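Local coordinates for malonyl CoA-acyl carrier protein transacylase (PDB 3IM9), which catalyses transfer of the malonyl group from malonyl-CoA to holo acyl carrier protein, supplying malonyl-ACP for fatty acid biosynthesis, at residues S79-A84 with I279-G284; K147-C152 with I162-I167; V261-S266 with K285-L290; L290-K293 with K299-S302. All coordinates share one frame; numbering follows the deposited sequence.

Interaction 1. Residues S79-A84 with I279-G284; sequences SALLAA and IEIGPG
The backbones of helix segment 79-84 and strand segment 279-284 come nearest at Leu81 and Ile281, with their CA atoms 6.9 Å apart. This is a helix packed on the face of the four-stranded parallel sheet, in which strand 275-281 lies between 11-16 and 299-303. Side chains from both segments meet in the gap, and no hydrogen bond crosses between the two segments. Ile281 points toward the helix and meets two successive leucines with two different branches. Its CG2 touches CB of Leu81 at 3.6 Å. CG2 lies anti to the backbone N of Ile281. The longer arm, through CG1, is instead anti to the carbonyl carbon (chi1 -61°), which sends CD1 toward Leu82. Leu81 also points toward the strand. Its CD1 reaches past the isoleucine to the backbone, 3.5 Å from N of Gly282 and 3.9 Å from CA of the same residue. Gly282 has a phi of 151°, a backbone conformation that favours glycine. The strand ends at Ile281, and the leucine methyl rests on the first loop residue. Around the contact, Leu30 and Val309 also touch Leu81, and Ile14 and Phe16 of strand 11-16 also touch Ile281. The carbonyl O of Ile281 bonds to OG of Ser78, which adds a polar tie between the same helix and strand. At the other branch of Ile281, the side chain of Leu82 crosses at about a right angle, and CD1 of Leu82 meets CD1 of Ile281 at 4.0 Å.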
loop_
_atom_site.group_PDB
_atom_site.type_symbol
_atom_site.label_atom_id
_atom_site.label_comp_id
_atom_site.label_asym_id
_atom_site.label_seq_id
_atom_site.Cartn_x
_atom_site.Cartn_y
_atom_site.Cartn_z
ATOM N N SER A 79 -9.515 -3.753 -6.862
ATOM C CA SER A 79 -9.700 -3.858 -8.340
ATOM C C SER A 79 -11.170 -4.120 -8.646
ATOM O O SER A 79 -11.647 -3.733 -9.743
ATOM C CB SER A 79 -8.850 -5.003 -8.860
ATOM O OG SER A 79 -7.428 -4.657 -8.730
ATOM N N ALA A 80 -11.875 -4.837 -7.789
ATOM C CA ALA A 80 -13.299 -5.150 -8.041
ATOM C C ALA A 80 -14.096 -3.870 -7.952
ATOM O O ALA A 80 -14.966 -3.589 -8.787
ATOM C CB ALA A 80 -13.815 -6.185 -7.004
ATOM N N LEU A 81 -13.799 -3.043 -6.948
ATOM C CA LEU A 81 -14.432 -1.722 -6.841
ATOM C C LEU A 81 -14.115 -0.901 -8.041
ATOM O O LEU A 81 -14.998 -0.199 -8.606
ATOM C CB LEU A 81 -14.053 -0.967 -5.567
ATOM C CG LEU A 81 -14.525 -1.553 -4.264
ATOM C CD1 LEU A 81 -13.807 -0.916 -3.087
ATOM C CD2 LEU A 81 -16.017 -1.320 -4.052
ATOM N N LEU A 82 -12.846 -0.843 -8.418
ATOM C CA LEU A 82 -12.411 -0.047 -9.562
ATOM C C LEU A 82 -13.176 -0.460 -10.830
ATOM O O LEU A 82 -13.612 0.431 -11.548
ATOM C CB LEU A 82 -10.848 -0.190 -9.668
ATOM C CG LEU A 82 -10.252 0.682 -10.770
ATOM C CD1 LEU A 82 -10.284 2.091 -10.314
ATOM C CD2 LEU A 82 -8.863 0.214 -10.854
ATOM N N ALA A 83 -13.379 -1.766 -11.052
ATOM C CA ALA A 83 -13.996 -2.283 -12.322
ATOM C C ALA A 83 -15.476 -1.792 -12.302
ATOM O O ALA A 83 -16.029 -1.601 -13.380
ATOM C CB ALA A 83 -13.885 -3.757 -12.339
ATOM N N ALA A 84 -16.093 -1.577 -11.136
ATOM C CA ALA A 84 -17.531 -1.229 -11.033
ATOM C C ALA A 84 -17.756 0.252 -11.206
ATOM O O ALA A 84 -18.906 0.675 -11.438
ATOM C CB ALA A 84 -18.140 -1.699 -9.710
ATOM N N ILE A 279 -9.241 10.106 -4.144
ATOM C CA ILE A 279 -10.323 9.106 -4.041
ATOM C C ILE A 279 -9.621 7.811 -3.652
ATOM O O ILE A 279 -8.925 7.174 -4.437
ATOM C CB ILE A 279 -11.000 8.930 -5.343
ATOM C CG1 ILE A 279 -11.631 10.298 -5.766
ATOM C CG2 ILE A 279 -12.188 7.857 -5.206
ATOM C CD1 ILE A 279 -12.389 10.196 -7.202
ATOM N N GLU A 280 -9.919 7.406 -2.392
ATOM C CA GLU A 280 -9.429 6.087 -1.854
ATOM C C GLU A 280 -10.395 4.979 -2.216
ATOM O O GLU A 280 -11.633 5.132 -2.100
ATOM C CB GLU A 280 -9.254 6.267 -0.371
ATOM C CG GLU A 280 -8.566 4.983 0.269
ATOM C CD GLU A 280 -8.268 5.185 1.723
ATOM O OE1 GLU A 280 -8.675 6.176 2.370
ATOM O OE2 GLU A 280 -7.515 4.295 2.222
ATOM N N ILE A 281 -9.869 3.871 -2.723
ATOM C CA ILE A 281 -10.737 2.796 -3.244
ATOM C C ILE A 281 -10.219 1.474 -2.617
ATOM O O ILE A 281 -9.096 0.999 -2.914
ATOM C CB ILE A 281 -10.643 2.714 -4.804
ATOM C CG1 ILE A 281 -11.118 4.082 -5.332
ATOM C CG2 ILE A 281 -11.476 1.508 -5.334
ATOM C CD1 ILE A 281 -10.894 4.158 -6.912
ATOM N N GLY A 282 -11.071 0.884 -1.735
ATOM C CA GLY A 282 -10.603 -0.300 -0.993
ATOM C C GLY A 282 -11.368 -0.282 0.323
ATOM O O GLY A 282 -12.161 0.581 0.610
ATOM N N PRO A 283 -11.064 -1.227 1.182
ATOM C CA PRO A 283 -11.645 -1.292 2.460
ATOM C C PRO A 283 -11.001 -0.249 3.377
ATOM O O PRO A 283 -9.806 0.096 3.222
ATOM C CB PRO A 283 -11.212 -2.683 2.990
ATOM C CG PRO A 283 -9.911 -3.043 2.341
ATOM C CD PRO A 283 -10.047 -2.281 0.946
ATOM N N GLY A 284 -11.825 0.303 4.301
ATOM C CA GLY A 284 -11.304 1.315 5.200
ATOM C C GLY A 284 -11.110 2.695 4.573
ATOM O O GLY A 284 -11.354 2.883 3.374
#

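Interaction 2. Residues K147-C152 with I162-I167; sequences KVDEIC and IEPANI
Cys152 reaches from helix 147-152 over the start of strand 162-167, its CB 3.3 Å from the carbonyl O of Ile162. Its SG lies anti to its own carbonyl carbon (chi1 -66°) and comes to 4.0 Å from CD of Pro164. Ile162 answers from the other direction: its CG2 is 3.6 Å from the carbonyl O of Cys152 and also faces CB of that residue. Pro164 points toward the helix. Its CG touches OD1 of Asp149 at 3.7 Å, and the two side chains cross at about a right angle. The axes of the two short segments approach to 7.8 Å and run roughly antiparallel, at 149°. Helix and strand belong to the first beta-alpha-beta of a ferredoxin-like subdomain, where helices 145-155 and 179-188 cover one face of the sheet. Val175 extends the apolar patch beneath Cys152, and Leu181, Ile182 and Leu185 of helix 179-188 cover Ile162. Further along the strand, Ala165 and Asn166 form a classic beta bulge opposite Val174. No hydrogen bond spans the two segments, so the contact rests on van der Waals packing of sulfur, methyl, ring, carbonyl and carboxylate atoms, with little directional chemistry.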
loop_
_atom_site.group_PDB
_atom_site.type_symbol
_atom_site.label_atom_id
_atom_site.label_comp_id
_atom_site.label_asym_id
_atom_site.label_seq_id
_atom_site.Cartn_x
_atom_site.Cartn_y
_atom_site.Cartn_z
ATOM N N LYS A 147 13.544 13.124 14.471
ATOM C CA LYS A 147 13.747 12.527 15.756
ATOM C C LYS A 147 13.647 10.993 15.664
ATOM O O LYS A 147 14.436 10.271 16.314
ATOM C CB LYS A 147 12.729 13.079 16.727
ATOM C CG LYS A 147 12.779 12.422 18.067
ATOM C CD LYS A 147 14.165 12.637 18.807
ATOM C CE LYS A 147 14.022 13.623 19.977
ATOM N NZ LYS A 147 15.345 13.777 20.652
ATOM N N VAL A 148 12.712 10.500 14.876
ATOM C CA VAL A 148 12.614 9.018 14.687
ATOM C C VAL A 148 13.875 8.513 14.022
ATOM O O VAL A 148 14.395 7.427 14.392
ATOM C CB VAL A 148 11.390 8.684 13.867
ATOM C CG1 VAL A 148 11.240 7.114 13.678
ATOM C CG2 VAL A 148 10.090 9.133 14.626
ATOM N N ASP A 149 14.395 9.215 13.025
ATOM C CA ASP A 149 15.569 8.743 12.317
ATOM C C ASP A 149 16.771 8.785 13.275
ATOM O O ASP A 149 17.577 7.836 13.311
ATOM C CB ASP A 149 15.796 9.672 11.116
ATOM C CG ASP A 149 16.821 9.112 10.137
ATOM O OD1 ASP A 149 16.793 7.916 9.775
ATOM O OD2 ASP A 149 17.715 9.895 9.786
ATOM N N GLU A 150 16.864 9.844 14.112
ATOM C CA GLU A 150 17.939 9.828 15.102
ATOM C C GLU A 150 17.896 8.643 16.030
ATOM O O GLU A 150 18.941 8.003 16.332
ATOM C CB GLU A 150 17.869 11.134 15.922
ATOM C CG GLU A 150 18.913 11.161 16.998
ATOM C CD GLU A 150 18.957 12.524 17.679
ATOM O OE1 GLU A 150 18.046 12.792 18.444
ATOM O OE2 GLU A 150 19.928 13.256 17.373
ATOM N N ILE A 151 16.697 8.387 16.568
ATOM C CA ILE A 151 16.523 7.240 17.421
ATOM C C ILE A 151 16.943 5.945 16.743
ATOM O O ILE A 151 17.617 5.099 17.330
ATOM C CB ILE A 151 15.116 7.185 17.976
ATOM C CG1 ILE A 151 14.927 8.306 18.987
ATOM C CG2 ILE A 151 14.892 5.807 18.623
ATOM C CD1 ILE A 151 13.402 8.525 19.300
ATOM N N CYS A 152 16.511 5.786 15.508
ATOM C CA CYS A 152 16.942 4.595 14.752
ATOM C C CYS A 152 18.471 4.462 14.594
ATOM O O CYS A 152 19.030 3.362 14.795
ATOM C CB CYS A 152 16.259 4.482 13.393
ATOM S SG CYS A 152 14.486 4.188 13.393
ATOM N N ILE A 162 17.606 -0.872 12.652
ATOM C CA ILE A 162 16.187 -0.468 12.635
ATOM C C ILE A 162 16.132 0.790 11.776
ATOM O O ILE A 162 17.017 1.670 11.890
ATOM C CB ILE A 162 15.716 -0.279 14.065
ATOM C CG1 ILE A 162 14.297 0.145 14.137
ATOM C CG2 ILE A 162 16.574 0.672 14.828
ATOM C CD1 ILE A 162 13.724 0.143 15.626
ATOM N N GLU A 163 15.143 0.919 10.903
ATOM C CA GLU A 163 15.131 2.013 9.917
ATOM C C GLU A 163 13.702 2.519 9.772
ATOM O O GLU A 163 12.748 1.733 9.861
ATOM C CB GLU A 163 15.497 1.452 8.516
ATOM C CG GLU A 163 16.923 1.000 8.399
ATOM C CD GLU A 163 17.183 0.088 7.203
ATOM O OE1 GLU A 163 18.355 -0.252 6.980
ATOM O OE2 GLU A 163 16.289 -0.271 6.464
ATOM N N PRO A 164 13.500 3.789 9.403
ATOM C CA PRO A 164 12.137 4.255 9.032
ATOM C C PRO A 164 11.746 3.463 7.808
ATOM O O PRO A 164 12.557 3.262 6.843
ATOM C CB PRO A 164 12.376 5.751 8.681
ATOM C CG PRO A 164 13.574 6.188 9.604
ATOM C CD PRO A 164 14.494 4.918 9.444
ATOM N N ALA A 165 10.511 2.974 7.846
ATOM C CA ALA A 165 9.979 2.101 6.813
ATOM C C ALA A 165 8.769 2.713 6.118
ATOM O O ALA A 165 8.769 2.863 4.897
ATOM C CB ALA A 165 9.623 0.742 7.400
ATOM N N ASN A 166 7.735 3.067 6.880
ATOM C CA ASN A 166 6.559 3.612 6.246
ATOM C C ASN A 166 6.447 5.021 6.785
ATOM O O ASN A 166 6.221 5.250 7.966
ATOM C CB ASN A 166 5.240 2.811 6.560
ATOM C CG ASN A 166 5.215 1.380 6.163
ATOM O OD1 ASN A 166 4.322 0.631 6.697
ATOM N ND2 ASN A 166 5.973 0.948 5.260
ATOM N N ILE A 167 6.639 6.007 5.914
ATOM C CA ILE A 167 6.623 7.421 6.271
ATOM C C ILE A 167 5.208 7.934 5.925
ATOM O O ILE A 167 4.930 8.250 4.802
ATOM C CB ILE A 167 7.673 8.194 5.433
ATOM C CG1 ILE A 167 9.084 7.531 5.523
ATOM C CG2 ILE A 167 7.741 9.597 5.964
ATOM C CD1 ILE A 167 9.641 7.270 6.838
#

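Interaction 3. Residues V261-S266 with K285-L290; sequences VQFINS and KVLSGL
The carbonyl O of Gln262 is gripped twice by Ser266. The hydroxyl OG donates at 2.8 Å and the backbone N at 3.0 Å, from opposite faces of the carbonyl plane. The OG stands 36° out of that plane. Gln262 is the N-cap residue of helix 263-272 and the centre of an inverse gamma turn. The two bonds from Ser266 span the first helical turn. Phe263 follows directly and carries the whole contact with helix 286-290. Its CG is anti to the backbone N (chi1 -168°), which sends the ring out toward the other helix. There the ring meets two leucines one turn apart. CE1 lies 3.7 Å from CB of Leu290. CE2 approaches CD2 of Leu287 at 4.0 Å, and CZ is equally far from CB of Leu287. Both leucines lie oblique to the ring. The contact joins the helices before and after strand 275-281 of the parallel sheet, in the large alpha/beta subdomain of this FabD-family enzyme. Ile291 and Ile294 of helix 286-294 and Met94 of strand 92-95 also touch the phenyl ring. At the start of helix 286-294, Glu280 accepts from the backbone N of Leu287 and bonds to OG of Ser288. The side chain of Leu287 comes about 3 Å from a bound sulfate, probably from the crystallisation liquor.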
loop_
_atom_site.group_PDB
_atom_site.type_symbol
_atom_site.label_atom_id
_atom_site.label_comp_id
_atom_site.label_asym_id
_atom_site.label_seq_id
_atom_site.Cartn_x
_atom_site.Cartn_y
_atom_site.Cartn_z
ATOM N N VAL A 261 8.495 3.399 2.365
ATOM C CA VAL A 261 7.324 3.920 1.632
ATOM C C VAL A 261 7.221 5.376 1.867
ATOM O O VAL A 261 6.958 5.813 2.997
ATOM C CB VAL A 261 6.052 3.163 2.102
ATOM C CG1 VAL A 261 4.813 3.771 1.421
ATOM C CG2 VAL A 261 6.138 1.663 1.715
ATOM N N GLN A 262 7.476 6.148 0.811
ATOM C CA GLN A 262 7.463 7.615 0.927
ATOM C C GLN A 262 6.086 8.191 0.798
ATOM O O GLN A 262 5.787 8.917 -0.167
ATOM C CB GLN A 262 8.448 8.213 -0.114
ATOM C CG GLN A 262 9.872 7.658 0.052
ATOM C CD GLN A 262 10.591 8.261 1.244
ATOM O OE1 GLN A 262 10.106 9.133 1.961
ATOM N NE2 GLN A 262 11.778 7.693 1.529
ATOM N N PHE A 263 5.165 7.860 1.711
ATOM C CA PHE A 263 3.787 8.328 1.508
ATOM C C PHE A 263 3.608 9.816 1.668
ATOM O O PHE A 263 2.855 10.395 0.862
ATOM C CB PHE A 263 2.823 7.532 2.430
ATOM C CG PHE A 263 1.359 7.764 2.053
ATOM C CD1 PHE A 263 0.619 8.666 2.791
ATOM C CD2 PHE A 263 0.835 7.114 0.962
ATOM C CE1 PHE A 263 -0.726 8.955 2.420
ATOM C CE2 PHE A 263 -0.538 7.309 0.578
ATOM C CZ PHE A 263 -1.319 8.248 1.323
ATOM N N ILE A 264 4.282 10.418 2.648
ATOM C CA ILE A 264 4.160 11.894 2.798
ATOM C C ILE A 264 4.688 12.563 1.508
ATOM O O ILE A 264 3.962 13.410 0.947
ATOM C CB ILE A 264 4.937 12.394 4.024
ATOM C CG1 ILE A 264 4.237 11.852 5.290
ATOM C CG2 ILE A 264 4.932 13.936 4.107
ATOM C CD1 ILE A 264 5.099 12.176 6.533
ATOM N N ASN A 265 5.890 12.188 1.023
ATOM C CA ASN A 265 6.447 12.959 -0.101
ATOM C C ASN A 265 5.632 12.715 -1.348
ATOM O O ASN A 265 5.547 13.600 -2.214
ATOM C CB ASN A 265 7.884 12.570 -0.317
ATOM C CG ASN A 265 8.828 13.109 0.735
ATOM O OD1 ASN A 265 9.953 12.599 0.839
ATOM N ND2 ASN A 265 8.400 14.042 1.514
ATOM N N SER A 266 5.083 11.499 -1.495
ATOM C CA SER A 266 4.232 11.194 -2.671
ATOM C C SER A 266 2.944 12.022 -2.607
ATOM O O SER A 266 2.492 12.521 -3.703
ATOM C CB SER A 266 3.846 9.737 -2.653
ATOM O OG SER A 266 4.964 8.884 -2.802
ATOM N N LYS A 285 -10.649 3.645 5.373
ATOM C CA LYS A 285 -10.314 4.960 4.859
ATOM C C LYS A 285 -8.991 5.390 5.466
ATOM O O LYS A 285 -8.816 6.554 5.826
ATOM C CB LYS A 285 -11.408 5.969 5.208
ATOM C CG LYS A 285 -12.122 5.684 6.519
ATOM C CD LYS A 285 -13.482 6.361 6.566
ATOM C CE LYS A 285 -13.487 7.521 7.547
ATOM N NZ LYS A 285 -14.774 8.268 7.518
ATOM N N VAL A 286 -8.059 4.448 5.592
ATOM C CA VAL A 286 -6.818 4.764 6.271
ATOM C C VAL A 286 -5.997 5.798 5.514
ATOM O O VAL A 286 -5.443 6.717 6.129
ATOM C CB VAL A 286 -5.953 3.472 6.400
ATOM C CG1 VAL A 286 -4.566 3.774 7.070
ATOM C CG2 VAL A 286 -6.695 2.378 7.156
ATOM N N LEU A 287 -5.937 5.701 4.195
ATOM C CA LEU A 287 -5.050 6.698 3.472
ATOM C C LEU A 287 -5.717 8.100 3.554
ATOM O O LEU A 287 -4.993 9.103 3.601
ATOM C CB LEU A 287 -4.787 6.304 2.018
ATOM C CG LEU A 287 -4.092 4.924 1.806
ATOM C CD1 LEU A 287 -3.821 4.795 0.268
ATOM C CD2 LEU A 287 -2.841 4.814 2.639
ATOM N N SER A 288 -7.048 8.136 3.551
ATOM C CA SER A 288 -7.738 9.417 3.656
ATOM C C SER A 288 -7.365 10.056 4.960
ATOM O O SER A 288 -7.076 11.273 5.027
ATOM C CB SER A 288 -9.274 9.239 3.531
ATOM O OG SER A 288 -9.669 8.628 2.302
ATOM N N GLY A 289 -7.230 9.230 6.028
ATOM C CA GLY A 289 -6.808 9.792 7.337
ATOM C C GLY A 289 -5.409 10.332 7.312
ATOM O O GLY A 289 -5.130 11.321 7.954
ATOM N N LEU A 290 -4.501 9.650 6.616
ATOM C CA LEU A 290 -3.126 10.091 6.561
ATOM C C LEU A 290 -3.107 11.386 5.744
ATOM O O LEU A 290 -2.361 12.289 6.098
ATOM C CB LEU A 290 -2.232 9.053 5.849
ATOM C CG LEU A 290 -2.163 7.689 6.618
ATOM C CD1 LEU A 290 -1.224 6.777 5.785
ATOM C CD2 LEU A 290 -1.583 7.849 8.049
#

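Interaction 4. Residues L290-K293 with K299-S302; sequences LIKK and KLTS
Ile291 is the first residue along helix segment 290-293 to touch strand segment 299-302. It points toward the strand, and its CG2 meets CD2 of Leu300 at 3.8 Å. Its CB is nearly as close to that methyl, at 4.0 Å. CG2 is the branch anti to the backbone N, while CG1 lies anti to the carbonyl carbon (chi1 -66°), so the short branch rather than the CD1 end makes the contact. Lys292 comes next and touches the other methyl of the same leucine. CB of Lys292 is 3.9 Å from CD1 of Leu300, and CE is 3.7 Å from it. The lysine chain leaves anti to the backbone N and then bends at chi2 (57°) and chi3 (67°). The bends fold the aliphatic part back over the leucine instead of letting it run straight out. Its NZ then makes a weak hydrogen bond to the carbonyl O of Arg296, in the turn between helix and strand. Leu300 is thus the sole strand residue in the contact, with one methyl against each of two consecutive helix residues. The isoleucine side is buried and the lysine side is open to solvent. CA of Leu300 is still 8.0 Å from CA of Lys292, so the side chains alone bridge the gap. The two segments belong to a beta-alpha-beta crossover, from strand 275-281 through helix 286-294 to the sheet-edge strand 299-303. Phe278 of strand 275-281 packs against both Ile291 and Leu300, while Phe263 and Thr267 of helix 263-272 also touch Ile291.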
loop_
_atom_site.group_PDB
_atom_site.type_symbol
_atom_site.label_atom_id
_atom_site.label_comp_id
_atom_site.label_asym_id
_atom_site.label_seq_id
_atom_site.Cartn_x
_atom_site.Cartn_y
_atom_site.Cartn_z
ATOM N N LEU A 290 -4.501 9.650 6.616
ATOM C CA LEU A 290 -3.126 10.091 6.561
ATOM C C LEU A 290 -3.107 11.386 5.744
ATOM O O LEU A 290 -2.361 12.289 6.098
ATOM C CB LEU A 290 -2.232 9.053 5.849
ATOM C CG LEU A 290 -2.163 7.689 6.618
ATOM C CD1 LEU A 290 -1.224 6.777 5.785
ATOM C CD2 LEU A 290 -1.583 7.849 8.049
ATOM N N ILE A 291 -3.812 11.429 4.616
ATOM C CA ILE A 291 -3.745 12.669 3.789
ATOM C C ILE A 291 -4.311 13.861 4.544
ATOM O O ILE A 291 -3.739 14.954 4.429
ATOM C CB ILE A 291 -4.391 12.460 2.460
ATOM C CG1 ILE A 291 -3.552 11.445 1.682
ATOM C CG2 ILE A 291 -4.457 13.795 1.663
ATOM C CD1 ILE A 291 -4.174 10.981 0.359
ATOM N N LYS A 292 -5.377 13.651 5.317
ATOM C CA LYS A 292 -5.944 14.737 6.115
ATOM C C LYS A 292 -4.899 15.340 7.048
ATOM O O LYS A 292 -4.910 16.564 7.260
ATOM C CB LYS A 292 -7.166 14.209 6.899
ATOM C CG LYS A 292 -7.854 15.270 7.828
ATOM C CD LYS A 292 -8.319 16.516 7.129
ATOM C CE LYS A 292 -9.493 16.204 6.140
ATOM N NZ LYS A 292 -9.882 17.442 5.393
ATOM N N LYS A 293 -3.994 14.553 7.593
ATOM C CA LYS A 293 -2.944 15.052 8.481
ATOM C C LYS A 293 -1.831 15.714 7.723
ATOM O O LYS A 293 -1.069 16.474 8.271
ATOM C CB LYS A 293 -2.382 13.901 9.362
ATOM C CG LYS A 293 -3.411 13.470 10.454
ATOM C CD LYS A 293 -3.097 12.099 11.189
ATOM C CE LYS A 293 -4.374 11.350 11.772
ATOM N NZ LYS A 293 -4.307 9.824 11.784
ATOM N N LYS A 299 -9.708 17.706 -1.039
ATOM C CA LYS A 299 -10.942 16.937 -0.873
ATOM C C LYS A 299 -10.652 15.421 -0.816
ATOM O O LYS A 299 -9.792 14.969 -1.555
ATOM C CB LYS A 299 -11.865 17.168 -2.065
ATOM C CG LYS A 299 -13.185 16.367 -2.063
ATOM C CD LYS A 299 -14.028 16.820 -3.260
ATOM C CE LYS A 299 -15.378 16.102 -3.333
ATOM N NZ LYS A 299 -16.167 16.218 -2.055
ATOM N N LEU A 300 -11.361 14.705 0.069
ATOM C CA LEU A 300 -11.137 13.269 0.234
ATOM C C LEU A 300 -12.427 12.533 0.027
ATOM O O LEU A 300 -13.448 12.908 0.620
ATOM C CB LEU A 300 -10.585 13.006 1.667
ATOM C CG LEU A 300 -9.216 13.678 1.935
ATOM C CD1 LEU A 300 -8.860 13.703 3.451
ATOM C CD2 LEU A 300 -8.102 13.147 1.013
ATOM N N THR A 301 -12.434 11.561 -0.872
ATOM C CA THR A 301 -13.544 10.671 -1.068
ATOM C C THR A 301 -13.113 9.245 -0.787
ATOM O O THR A 301 -12.020 8.860 -1.211
ATOM C CB THR A 301 -14.037 10.768 -2.532
ATOM O OG1 THR A 301 -14.535 12.129 -2.731
ATOM C CG2 THR A 301 -15.163 9.732 -2.794
ATOM N N SER A 302 -13.970 8.472 -0.086
ATOM C CA SER A 302 -13.636 7.060 0.145
ATOM C C SER A 302 -14.701 6.189 -0.532
ATOM O O SER A 302 -15.918 6.435 -0.285
ATOM C CB SER A 302 -13.582 6.748 1.669
ATOM O OG SER A 302 -13.685 5.337 1.875
#

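In the fold
Interactions 1 and 4 belong to the parallel sheet of the large subdomain, and interaction 2 lies in the small one, its centre about 31 Å from that of interaction 1. Interaction 3 links the two: strand 261-262 edges the small-subdomain sheet, and helix 263-272 packs on the parallel-sheet side. Strand 275-281 leads into helix 286-294, which interactions 3 and 4 share through Leu290, with centres about 9 Å apart. Between interactions 2 and 3, N of Ile167 bonds to O of Val261 at 2.9 Å. Ser97 and His207, the active-site residues by similarity, lie near this junction: side chains of Phe263 and Ser97 are about 9 Å apart, and those of Glu163 and His207 about 7 Å.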